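Local coordinates for cytochrome P450 CYP260B1 (Sorangium cellulosum, PDB 5HIW), which is a bacterial cytochrome P450, a largely helical protein that holds protoporphyrin IX with its iron in the interior, at residues A[47-52]-A[327-332]; A[29-34]-A[40-45]. All coordinates share one frame; numbering follows the deposited sequence.

Contact 1: residues A[47-52]-A[327-332]; sequences DVVAVL and GMLNFG. With HEM (protoporphyrin IX containing Fe), chain B.
Leu329 lays its forked end over one side of helix 45-53, with each methyl meeting a different valine. CD1 of Leu329 lies 4.1 Å from CG1 of Val48, where the two side chains meet at a slant, and CD2 of Leu329 is also 4.1 Å from CG2 of Val49, approached at about a right angle. With CG set opposite the carbonyl carbon and beside the backbone N (chi1 -71°), the fork of Leu329 is carried to the helix. One turn on, Leu52 CD1 reaches the backbone, 4.3 Å from the carbonyl carbon of Gly332. The interface therefore consists of methyls against methyls and one methyl against a carbonyl carbon, without hydrogen bonds between the two segments, and it is small, burying 154 Å².

Residues 329-332 form a type I beta turn, closed by Gly332 N bonding to Leu329 O at 2.9 Å. They open the haem-binding loop of the P450 fold: Phe331 and Cys338, seven residues apart, match the family signature, consistent with Cys338 being the cysteine ligand of the iron. Phe331 brings the edge of its ring to the porphyrin, CE1 lying 3.6 Å from HEM C3B, while ND2 of Asn330 stands 3.3 Å above one ring face, offset toward the rim. Gly332 adopts phi 82° and psi -155°, backbone angles suited to glycine, and its N comes within 3.6 Å of the haem methyl CMA. The backbones of Phe331 and Cys338 are also hydrogen-bonded, and Leu329 N is bonded to His307 NE2.

The contact thus joins helix 45-53 to the loop before helix 341-358. Strand 298-302 supports the helix through Leu301, which touches Val48 and Leu52, and Ile278 of strand 277-282 also packs on Leu52; on the loop side, Met328 and Asn330 rest against helix 261-271.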
ATOM      1  N   ASP A  47       4.033   6.979 -20.288  1.00 22.04           N
ATOM      2  CA  ASP A  47       4.723   8.113 -19.735  1.00 22.97           C
ATOM      3  C   ASP A  47       5.075   7.902 -18.266  1.00 23.46           C
ATOM      4  O   ASP A  47       6.177   8.269 -17.830  1.00 25.01           O
ATOM      5  CB  ASP A  47       3.877   9.359 -19.863  1.00 25.87           C
ATOM      6  CG  ASP A  47       3.610   9.753 -21.352  1.00 31.04           C
ATOM      7  OD1 ASP A  47       4.476   9.423 -22.169  1.00 27.50           O
ATOM      8  OD2 ASP A  47       2.595  10.417 -21.659  1.00 29.37           O
ATOM      9  N   VAL A  48       4.189   7.257 -17.540  1.00 22.90           N
ATOM     10  CA  VAL A  48       4.477   6.993 -16.145  1.00 23.07           C
ATOM     11  C   VAL A  48       5.697   6.016 -16.021  1.00 21.45           C
ATOM     12  O   VAL A  48       6.629   6.273 -15.294  1.00 21.87           O
ATOM     13  CB  VAL A  48       3.252   6.414 -15.388  1.00 20.82           C
ATOM     14  CG1 VAL A  48       3.692   5.930 -13.986  1.00 21.02           C
ATOM     15  CG2 VAL A  48       2.173   7.483 -15.244  1.00 20.78           C
ATOM     16  N   VAL A  49       5.688   4.942 -16.786  1.00 23.95           N
ATOM     17  CA  VAL A  49       6.809   3.974 -16.801  1.00 24.52           C
ATOM     18  C   VAL A  49       8.112   4.626 -17.184  1.00 27.15           C
ATOM     19  O   VAL A  49       9.162   4.393 -16.552  1.00 25.42           O
ATOM     20  CB  VAL A  49       6.436   2.798 -17.681  1.00 27.09           C
ATOM     21  CG1 VAL A  49       7.618   1.888 -17.972  1.00 32.85           C
ATOM     22  CG2 VAL A  49       5.255   2.008 -17.031  1.00 26.60           C
ATOM     23  N   ALA A  50       8.055   5.484 -18.209  1.00 25.66           N
ATOM     24  CA  ALA A  50       9.259   6.268 -18.596  1.00 23.68           C
ATOM     25  C   ALA A  50       9.819   7.135 -17.464  1.00 22.64           C
ATOM     26  O   ALA A  50      11.054   7.194 -17.233  1.00 23.70           O
ATOM     27  CB  ALA A  50       8.922   7.120 -19.844  1.00 25.70           C
ATOM     28  N   VAL A  51       8.944   7.873 -16.753  1.00 23.98           N
ATOM     29  CA  VAL A  51       9.386   8.671 -15.623  1.00 23.73           C
ATOM     30  C   VAL A  51      10.011   7.768 -14.592  1.00 23.66           C
ATOM     31  O   VAL A  51      11.068   8.117 -14.043  1.00 25.23           O
ATOM     32  CB  VAL A  51       8.253   9.464 -14.933  1.00 23.84           C
ATOM     33  CG1 VAL A  51       8.741  10.094 -13.644  1.00 25.36           C
ATOM     34  CG2 VAL A  51       7.750  10.555 -15.889  1.00 26.25           C
ATOM     35  N   LEU A  52       9.305   6.682 -14.238  1.00 23.51           N
ATOM     36  CA  LEU A  52       9.861   5.773 -13.196  1.00 23.16           C
ATOM     37  C   LEU A  52      11.243   5.162 -13.600  1.00 25.42           C
ATOM     38  O   LEU A  52      12.087   4.935 -12.731  1.00 27.66           O
ATOM     39  CB  LEU A  52       8.861   4.648 -12.906  1.00 23.38           C
ATOM     40  CG  LEU A  52       7.569   5.077 -12.167  1.00 23.09           C
ATOM     41  CD1 LEU A  52       6.629   3.874 -12.159  1.00 24.87           C
ATOM     42  CD2 LEU A  52       7.883   5.669 -10.778  1.00 22.30           C
ATOM     43  N   GLY A 327       1.967  -6.160 -15.159  1.00 19.50           N
ATOM     44  CA  GLY A 327       2.375  -4.828 -15.513  1.00 20.91           C
ATOM     45  C   GLY A 327       1.569  -3.742 -14.806  1.00 22.52           C
ATOM     46  O   GLY A 327       1.642  -2.557 -15.163  1.00 22.69           O
ATOM     47  N   MET A 328       0.870  -4.139 -13.758  1.00 19.40           N
ATOM     48  CA  MET A 328       0.155  -3.166 -12.901  1.00 18.69           C
ATOM     49  C   MET A 328       1.157  -2.215 -12.207  1.00 17.34           C
ATOM     50  O   MET A 328       2.327  -2.538 -12.040  1.00 16.70           O
ATOM     51  CB  MET A 328      -0.704  -3.954 -11.899  1.00 18.47           C
ATOM     52  CG  MET A 328      -2.011  -4.494 -12.463  1.00 19.67           C
ATOM     53  SD  MET A 328      -1.757  -6.180 -13.099  1.00 18.91           S
ATOM     54  CE  MET A 328      -1.631  -7.135 -11.616  1.00 19.34           C
ATOM     55  N   LEU A 329       0.700  -1.032 -11.795  1.00 15.56           N
ATOM     56  CA  LEU A 329       1.539   0.003 -11.264  1.00 15.60           C
ATOM     57  C   LEU A 329       1.338   0.169  -9.756  1.00 15.00           C
ATOM     58  O   LEU A 329       1.857   1.146  -9.189  1.00 16.24           O
ATOM     59  CB  LEU A 329       1.183   1.319 -11.940  1.00 16.91           C
ATOM     60  CG  LEU A 329       1.640   1.388 -13.436  1.00 18.84           C
ATOM     61  CD1 LEU A 329       1.161   2.666 -14.038  1.00 22.17           C
ATOM     62  CD2 LEU A 329       3.100   1.244 -13.645  1.00 18.96           C
ATOM     63  N   ASN A 330       0.500  -0.673  -9.168  1.00 16.01           N
ATOM     64  CA  ASN A 330       0.127  -0.526  -7.712  1.00 15.83           C
ATOM     65  C   ASN A 330       1.322  -0.558  -6.806  1.00 16.53           C
ATOM     66  O   ASN A 330       1.235   0.014  -5.766  1.00 16.12           O
ATOM     67  CB  ASN A 330      -0.934  -1.519  -7.264  1.00 17.24           C
ATOM     68  CG  ASN A 330      -0.533  -2.980  -7.477  1.00 19.15           C
ATOM     69  OD1 ASN A 330      -0.163  -3.368  -8.560  1.00 16.49           O
ATOM     70  ND2 ASN A 330      -0.590  -3.789  -6.425  1.00 16.55           N
ATOM     71  N   PHE A 331       2.392  -1.296  -7.165  1.00 14.60           N
ATOM     72  CA  PHE A 331       3.601  -1.358  -6.379  1.00 16.64           C
ATOM     73  C   PHE A 331       4.697  -0.511  -7.026  1.00 17.59           C
ATOM     74  O   PHE A 331       5.868  -0.634  -6.705  1.00 17.30           O
ATOM     75  CB  PHE A 331       4.029  -2.844  -6.259  1.00 16.49           C
ATOM     76  CG  PHE A 331       3.155  -3.702  -5.391  1.00 16.29           C
ATOM     77  CD1 PHE A 331       2.862  -3.349  -4.085  1.00 14.41           C
ATOM     78  CD2 PHE A 331       2.653  -4.911  -5.865  1.00 14.79           C
ATOM     79  CE1 PHE A 331       2.051  -4.170  -3.284  1.00 15.93           C
ATOM     80  CE2 PHE A 331       1.827  -5.703  -5.100  1.00 16.37           C
ATOM     81  CZ  PHE A 331       1.560  -5.379  -3.794  1.00 17.50           C
ATOM     82  N   GLY A 332       4.337   0.358  -7.970  1.00 16.60           N
ATOM     83  CA  GLY A 332       5.331   1.193  -8.593  1.00 17.88           C
ATOM     84  C   GLY A 332       6.065   0.445  -9.697  1.00 17.94           C
ATOM     85  O   GLY A 332       5.498  -0.453 -10.353  1.00 18.56           O
TER
HETATM   86  CHA HEM B 401       7.644   1.408  -2.081  1.00 15.08           C
HETATM   87  CHB HEM B 401       2.898   0.545  -2.684  1.00 15.47           C
HETATM   88  CHC HEM B 401       3.008  -2.602   0.938  1.00 14.32           C
HETATM   89  CHD HEM B 401       7.375  -0.986   2.064  1.00 14.41           C
HETATM   90  C1A HEM B 401       6.385   1.405  -2.611  1.00 15.35           C
HETATM   91  C2A HEM B 401       5.959   2.130  -3.756  1.00 15.83           C
HETATM   92  C3A HEM B 401       4.630   1.858  -3.952  1.00 15.39           C
HETATM   93  C4A HEM B 401       4.204   1.052  -2.846  1.00 15.23           C
HETATM   94  CMA HEM B 401       3.741   2.441  -5.068  1.00 15.82           C
HETATM   95  CAA HEM B 401       6.853   2.933  -4.694  1.00 17.82           C
HETATM   96  CBA HEM B 401       7.128   4.320  -4.091  1.00 19.86           C
HETATM   97  CGA HEM B 401       7.775   5.247  -5.061  1.00 21.04           C
HETATM   98  O1A HEM B 401       8.299   4.788  -6.129  1.00 19.09           O
HETATM   99  O2A HEM B 401       7.628   6.486  -4.916  1.00 20.17           O
HETATM  100  C1B HEM B 401       2.504  -0.327  -1.743  1.00 15.54           C
HETATM  101  C2B HEM B 401       1.191  -0.912  -1.739  1.00 15.48           C
HETATM  102  C3B HEM B 401       1.239  -1.827  -0.705  1.00 16.04           C
HETATM  103  C4B HEM B 401       2.560  -1.759  -0.075  1.00 14.57           C
HETATM  104  CMB HEM B 401      -0.048  -0.610  -2.601  1.00 18.58           C
HETATM  105  CAB HEM B 401       0.076  -2.596  -0.336  1.00 16.21           C
HETATM  106  CBB HEM B 401      -0.176  -3.259   0.743  1.00 20.82           C
HETATM  107  C1C HEM B 401       4.236  -2.445   1.578  1.00 14.47           C
HETATM  108  C2C HEM B 401       4.618  -3.248   2.700  1.00 13.96           C
HETATM  109  C3C HEM B 401       5.861  -2.771   3.017  1.00 15.63           C
HETATM  110  C4C HEM B 401       6.192  -1.689   2.148  1.00 16.82           C
HETATM  111  CMC HEM B 401       3.703  -4.316   3.248  1.00 13.42           C
HETATM  112  CAC HEM B 401       6.763  -3.239   4.086  1.00 18.30           C
HETATM  113  CBC HEM B 401       6.732  -4.500   4.494  1.00 22.02           C
HETATM  114  C1D HEM B 401       7.766  -0.205   0.983  1.00 16.05           C
HETATM  115  C2D HEM B 401       9.130   0.386   0.966  1.00 16.38           C
HETATM  116  C3D HEM B 401       9.213   1.059  -0.175  1.00 17.25           C
HETATM  117  C4D HEM B 401       7.925   0.847  -0.854  1.00 15.92           C
HETATM  118  CMD HEM B 401      10.183   0.331   2.057  1.00 15.56           C
HETATM  119  CAD HEM B 401      10.428   1.805  -0.751  1.00 16.95           C
HETATM  120  CBD HEM B 401      11.184   0.844  -1.648  1.00 18.34           C
HETATM  121  CGD HEM B 401      12.448   1.466  -2.259  1.00 20.70           C
HETATM  122  O1D HEM B 401      12.600   2.722  -2.370  1.00 20.18           O
HETATM  123  O2D HEM B 401      13.389   0.722  -2.695  1.00 21.84           O
HETATM  124  NA  HEM B 401       5.268   0.724  -2.081  1.00 14.70           N
HETATM  125  NB  HEM B 401       3.291  -0.953  -0.838  1.00 15.11           N
HETATM  126  NC  HEM B 401       5.173  -1.580   1.216  1.00 14.26           N
HETATM  127  ND  HEM B 401       7.066   0.120  -0.131  1.00 14.83           N
HETATM  128 FE   HEM B 401       5.239  -0.430  -0.494  1.00 15.68          FE
HETATM  129  O   HOH W   1       4.531   1.366   0.747  1.00 18.48           O

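Contact 2: residues A[29-34]-A[40-45]; sequences HSVYFD and PVVLRG
The beta hairpin of strands 31-34 and 39-42 forms part of the mixed sheet of this P450, between strands 4-5 and 298-302. Its antiparallel pairing is defined by Tyr32 and Val41, a hydrogen-bonded pair: Val41 N gives to Tyr32 O at 2.8 Å, nearly in line with the carbonyl, and Tyr32 N gives to Val41 O at 3.2 Å. The N-to-C directions of the two short strand segments differ by 139°, so the hairpin is strongly twisted or splayed from 180°. Val31 with Val42 and Phe33 with Pro40 are non-hydrogen-bonded pairs whose side chains share one face of the sheet. Tyr32 and Val41 occupy the other face side by side; with chi1 at 84°, the tyrosine ring swings across so that CE1 lies 3.6 Å from Val41 CB and 3.7 Å from Leu43 CD1.

Beyond the strands the pairing continues through Ser30, whose O accepts Leu43 N at 2.7 Å. Its OG accepts the N-H of Arg44, the N-cap residue of helix 45-53, at 3.2 Å, and is also hydrogen-bonded to Asp47 OD2. The extended Arg44 chain passes alongside Ser30 CB on its way to Ala26 O, the partner of NE. On the tyrosine face, Tyr32 OH donates to Asp34 OD2 over 2.7 Å; the carboxylate oxygen receives it in the plane of the ring through its anti lone pair and also takes Leu7 N.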
ATOM      1  N   HIS A  29      -5.420  14.290 -22.637  1.00 27.31           N
ATOM      2  CA  HIS A  29      -4.043  14.759 -22.379  1.00 26.82           C
ATOM      3  C   HIS A  29      -3.395  13.791 -21.351  1.00 27.12           C
ATOM      4  O   HIS A  29      -3.957  13.575 -20.307  1.00 23.13           O
ATOM      5  CB  HIS A  29      -3.983  16.165 -21.724  1.00 31.10           C
ATOM      6  CG  HIS A  29      -4.757  17.233 -22.448  1.00 34.60           C
ATOM      7  ND1 HIS A  29      -6.115  17.386 -22.292  1.00 32.98           N
ATOM      8  CD2 HIS A  29      -4.371  18.172 -23.346  1.00 35.55           C
ATOM      9  CE1 HIS A  29      -6.540  18.356 -23.096  1.00 37.48           C
ATOM     10  NE2 HIS A  29      -5.494  18.859 -23.731  1.00 35.35           N
ATOM     11  N   SER A  30      -2.167  13.389 -21.604  1.00 28.33           N
ATOM     12  CA  SER A  30      -1.410  12.643 -20.619  1.00 30.88           C
ATOM     13  C   SER A  30      -0.991  13.455 -19.399  1.00 27.23           C
ATOM     14  O   SER A  30      -1.155  12.986 -18.250  1.00 24.64           O
ATOM     15  CB  SER A  30      -0.187  12.000 -21.298  1.00 31.20           C
ATOM     16  OG  SER A  30       0.529  11.177 -20.358  1.00 32.34           O
ATOM     17  N   VAL A  31      -0.456  14.652 -19.635  1.00 23.10           N
ATOM     18  CA  VAL A  31       0.088  15.545 -18.605  1.00 24.75           C
ATOM     19  C   VAL A  31      -0.791  16.804 -18.488  1.00 26.74           C
ATOM     20  O   VAL A  31      -1.119  17.444 -19.499  1.00 27.63           O
ATOM     21  CB  VAL A  31       1.573  15.915 -18.936  1.00 25.82           C
ATOM     22  CG1 VAL A  31       2.195  16.725 -17.831  1.00 28.46           C
ATOM     23  CG2 VAL A  31       2.397  14.671 -19.178  1.00 24.60           C
ATOM     24  N   TYR A  32      -1.201  17.128 -17.283  1.00 24.99           N
ATOM     25  CA  TYR A  32      -2.195  18.179 -17.018  1.00 23.45           C
ATOM     26  C   TYR A  32      -1.974  18.608 -15.619  1.00 26.45           C
ATOM     27  O   TYR A  32      -1.319  17.883 -14.841  1.00 23.03           O
ATOM     28  CB  TYR A  32      -3.618  17.692 -17.278  1.00 25.38           C
ATOM     29  CG  TYR A  32      -4.192  16.966 -16.113  1.00 25.58           C
ATOM     30  CD1 TYR A  32      -3.908  15.613 -15.926  1.00 28.07           C
ATOM     31  CD2 TYR A  32      -4.945  17.599 -15.180  1.00 23.65           C
ATOM     32  CE1 TYR A  32      -4.384  14.918 -14.813  1.00 24.28           C
ATOM     33  CE2 TYR A  32      -5.423  16.931 -14.078  1.00 24.04           C
ATOM     34  CZ  TYR A  32      -5.137  15.551 -13.916  1.00 22.71           C
ATOM     35  OH  TYR A  32      -5.498  14.885 -12.777  1.00 19.57           O
ATOM     36  N   PHE A  33      -2.449  19.793 -15.241  1.00 23.37           N
ATOM     37  CA  PHE A  33      -2.223  20.290 -13.909  1.00 23.90           C
ATOM     38  C   PHE A  33      -3.543  20.049 -13.262  1.00 26.32           C
ATOM     39  O   PHE A  33      -4.598  20.545 -13.714  1.00 24.07           O
ATOM     40  CB  PHE A  33      -1.828  21.796 -13.899  1.00 23.97           C
ATOM     41  CG  PHE A  33      -1.592  22.381 -12.555  1.00 23.93           C
ATOM     42  CD1 PHE A  33      -2.638  22.804 -11.743  1.00 24.67           C
ATOM     43  CD2 PHE A  33      -0.300  22.563 -12.085  1.00 28.75           C
ATOM     44  CE1 PHE A  33      -2.374  23.320 -10.508  1.00 26.97           C
ATOM     45  CE2 PHE A  33      -0.049  23.079 -10.825  1.00 27.92           C
ATOM     46  CZ  PHE A  33      -1.095  23.469 -10.025  1.00 28.06           C
ATOM     47  N   ASP A  34      -3.507  19.273 -12.187  1.00 22.85           N
ATOM     48  CA  ASP A  34      -4.705  19.031 -11.413  1.00 22.01           C
ATOM     49  C   ASP A  34      -4.835  20.081 -10.335  1.00 22.53           C
ATOM     50  O   ASP A  34      -4.053  20.164  -9.417  1.00 23.58           O
ATOM     51  CB  ASP A  34      -4.691  17.641 -10.771  1.00 20.42           C
ATOM     52  CG  ASP A  34      -6.033  17.243 -10.285  1.00 19.66           C
ATOM     53  OD1 ASP A  34      -6.457  17.762  -9.239  1.00 23.93           O
ATOM     54  OD2 ASP A  34      -6.700  16.436 -10.978  1.00 19.70           O
ATOM     55  N   PRO A  40       1.233  19.173 -11.382  1.00 24.96           N
ATOM     56  CA  PRO A  40       1.119  18.468 -12.635  1.00 24.77           C
ATOM     57  C   PRO A  40       0.970  16.938 -12.364  1.00 23.47           C
ATOM     58  O   PRO A  40       1.487  16.455 -11.366  1.00 22.84           O
ATOM     59  CB  PRO A  40       2.462  18.716 -13.329  1.00 28.93           C
ATOM     60  CG  PRO A  40       3.071  19.835 -12.610  1.00 31.85           C
ATOM     61  CD  PRO A  40       2.542  19.824 -11.229  1.00 29.12           C
ATOM     62  N   VAL A  41       0.252  16.261 -13.223  1.00 21.55           N
ATOM     63  CA  VAL A  41      -0.013  14.816 -13.134  1.00 21.66           C
ATOM     64  C   VAL A  41       0.347  14.235 -14.470  1.00 22.29           C
ATOM     65  O   VAL A  41       0.050  14.824 -15.518  1.00 24.70           O
ATOM     66  CB  VAL A  41      -1.476  14.564 -12.773  1.00 20.60           C
ATOM     67  CG1 VAL A  41      -1.831  13.132 -12.848  1.00 21.52           C
ATOM     68  CG2 VAL A  41      -1.788  15.064 -11.397  1.00 22.21           C
ATOM     69  N   VAL A  42       0.976  13.070 -14.453  1.00 20.40           N
ATOM     70  CA  VAL A  42       1.137  12.205 -15.613  1.00 21.02           C
ATOM     71  C   VAL A  42       0.192  11.055 -15.545  1.00 23.34           C
ATOM     72  O   VAL A  42       0.169  10.243 -14.546  1.00 21.22           O
ATOM     73  CB  VAL A  42       2.558  11.654 -15.687  1.00 23.01           C
ATOM     74  CG1 VAL A  42       2.806  10.939 -16.987  1.00 23.21           C
ATOM     75  CG2 VAL A  42       3.537  12.822 -15.538  1.00 27.94           C
ATOM     76  N   LEU A  43      -0.594  10.957 -16.573  1.00 19.91           N
ATOM     77  CA  LEU A  43      -1.596   9.900 -16.660  1.00 19.67           C
ATOM     78  C   LEU A  43      -1.224   8.663 -17.478  1.00 21.85           C
ATOM     79  O   LEU A  43      -1.424   7.559 -16.979  1.00 22.35           O
ATOM     80  CB  LEU A  43      -2.930  10.417 -17.155  1.00 22.86           C
ATOM     81  CG  LEU A  43      -3.691  11.426 -16.281  1.00 22.40           C
ATOM     82  CD1 LEU A  43      -4.949  11.940 -17.006  1.00 24.42           C
ATOM     83  CD2 LEU A  43      -4.086  10.786 -14.940  1.00 24.67           C
ATOM     84  N   ARG A  44      -0.725   8.805 -18.704  1.00 24.47           N
ATOM     85  CA  ARG A  44      -0.591   7.616 -19.583  1.00 23.68           C
ATOM     86  C   ARG A  44       0.469   6.676 -19.027  1.00 22.05           C
ATOM     87  O   ARG A  44       1.559   7.103 -18.583  1.00 21.18           O
ATOM     88  CB  ARG A  44      -0.207   7.932 -21.017  1.00 24.33           C
ATOM     89  CG  ARG A  44      -1.386   8.632 -21.713  1.00 29.94           C
ATOM     90  CD  ARG A  44      -1.014   9.096 -23.098  1.00 33.68           C
ATOM     91  NE  ARG A  44      -2.096   9.947 -23.589  1.00 36.23           N
ATOM     92  CZ  ARG A  44      -2.112  10.560 -24.776  1.00 42.54           C
ATOM     93  NH1 ARG A  44      -1.113  10.409 -25.661  1.00 39.68           N
ATOM     94  NH2 ARG A  44      -3.148  11.340 -25.050  1.00 39.05           N
ATOM     95  N   GLY A  45       0.109   5.416 -19.073  1.00 25.48           N
ATOM     96  CA  GLY A  45       0.968   4.346 -18.576  1.00 24.63           C
ATOM     97  C   GLY A  45       2.379   4.391 -19.117  1.00 22.64           C
ATOM     98  O   GLY A  45       3.314   4.244 -18.375  1.00 23.06           O
TER

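Contact 2 leads directly into contact 1, because strand 39-42 is followed by helix 45-53, and the centres of the two contacts lie 13 Å apart. At the junction Asp47 OD2 is hydrogen-bonded to Ser30 OG at 2.6 Å. Two close packing contacts add to it: Asp47 CB lies 3.5 Å from Val42 CG1, carbon to carbon, and Val48 CG2 lies 3.5 Å from Val42 O. Val48 therefore faces the hairpin with one methyl and the loop 327-332 with the other. Contact 1 borders the haem pocket through Asn330, Phe331 and Gly332, whereas contact 2 does not touch the haem: the nearest atoms of the Val42 side chain and a haem propionate are about 13 Å apart.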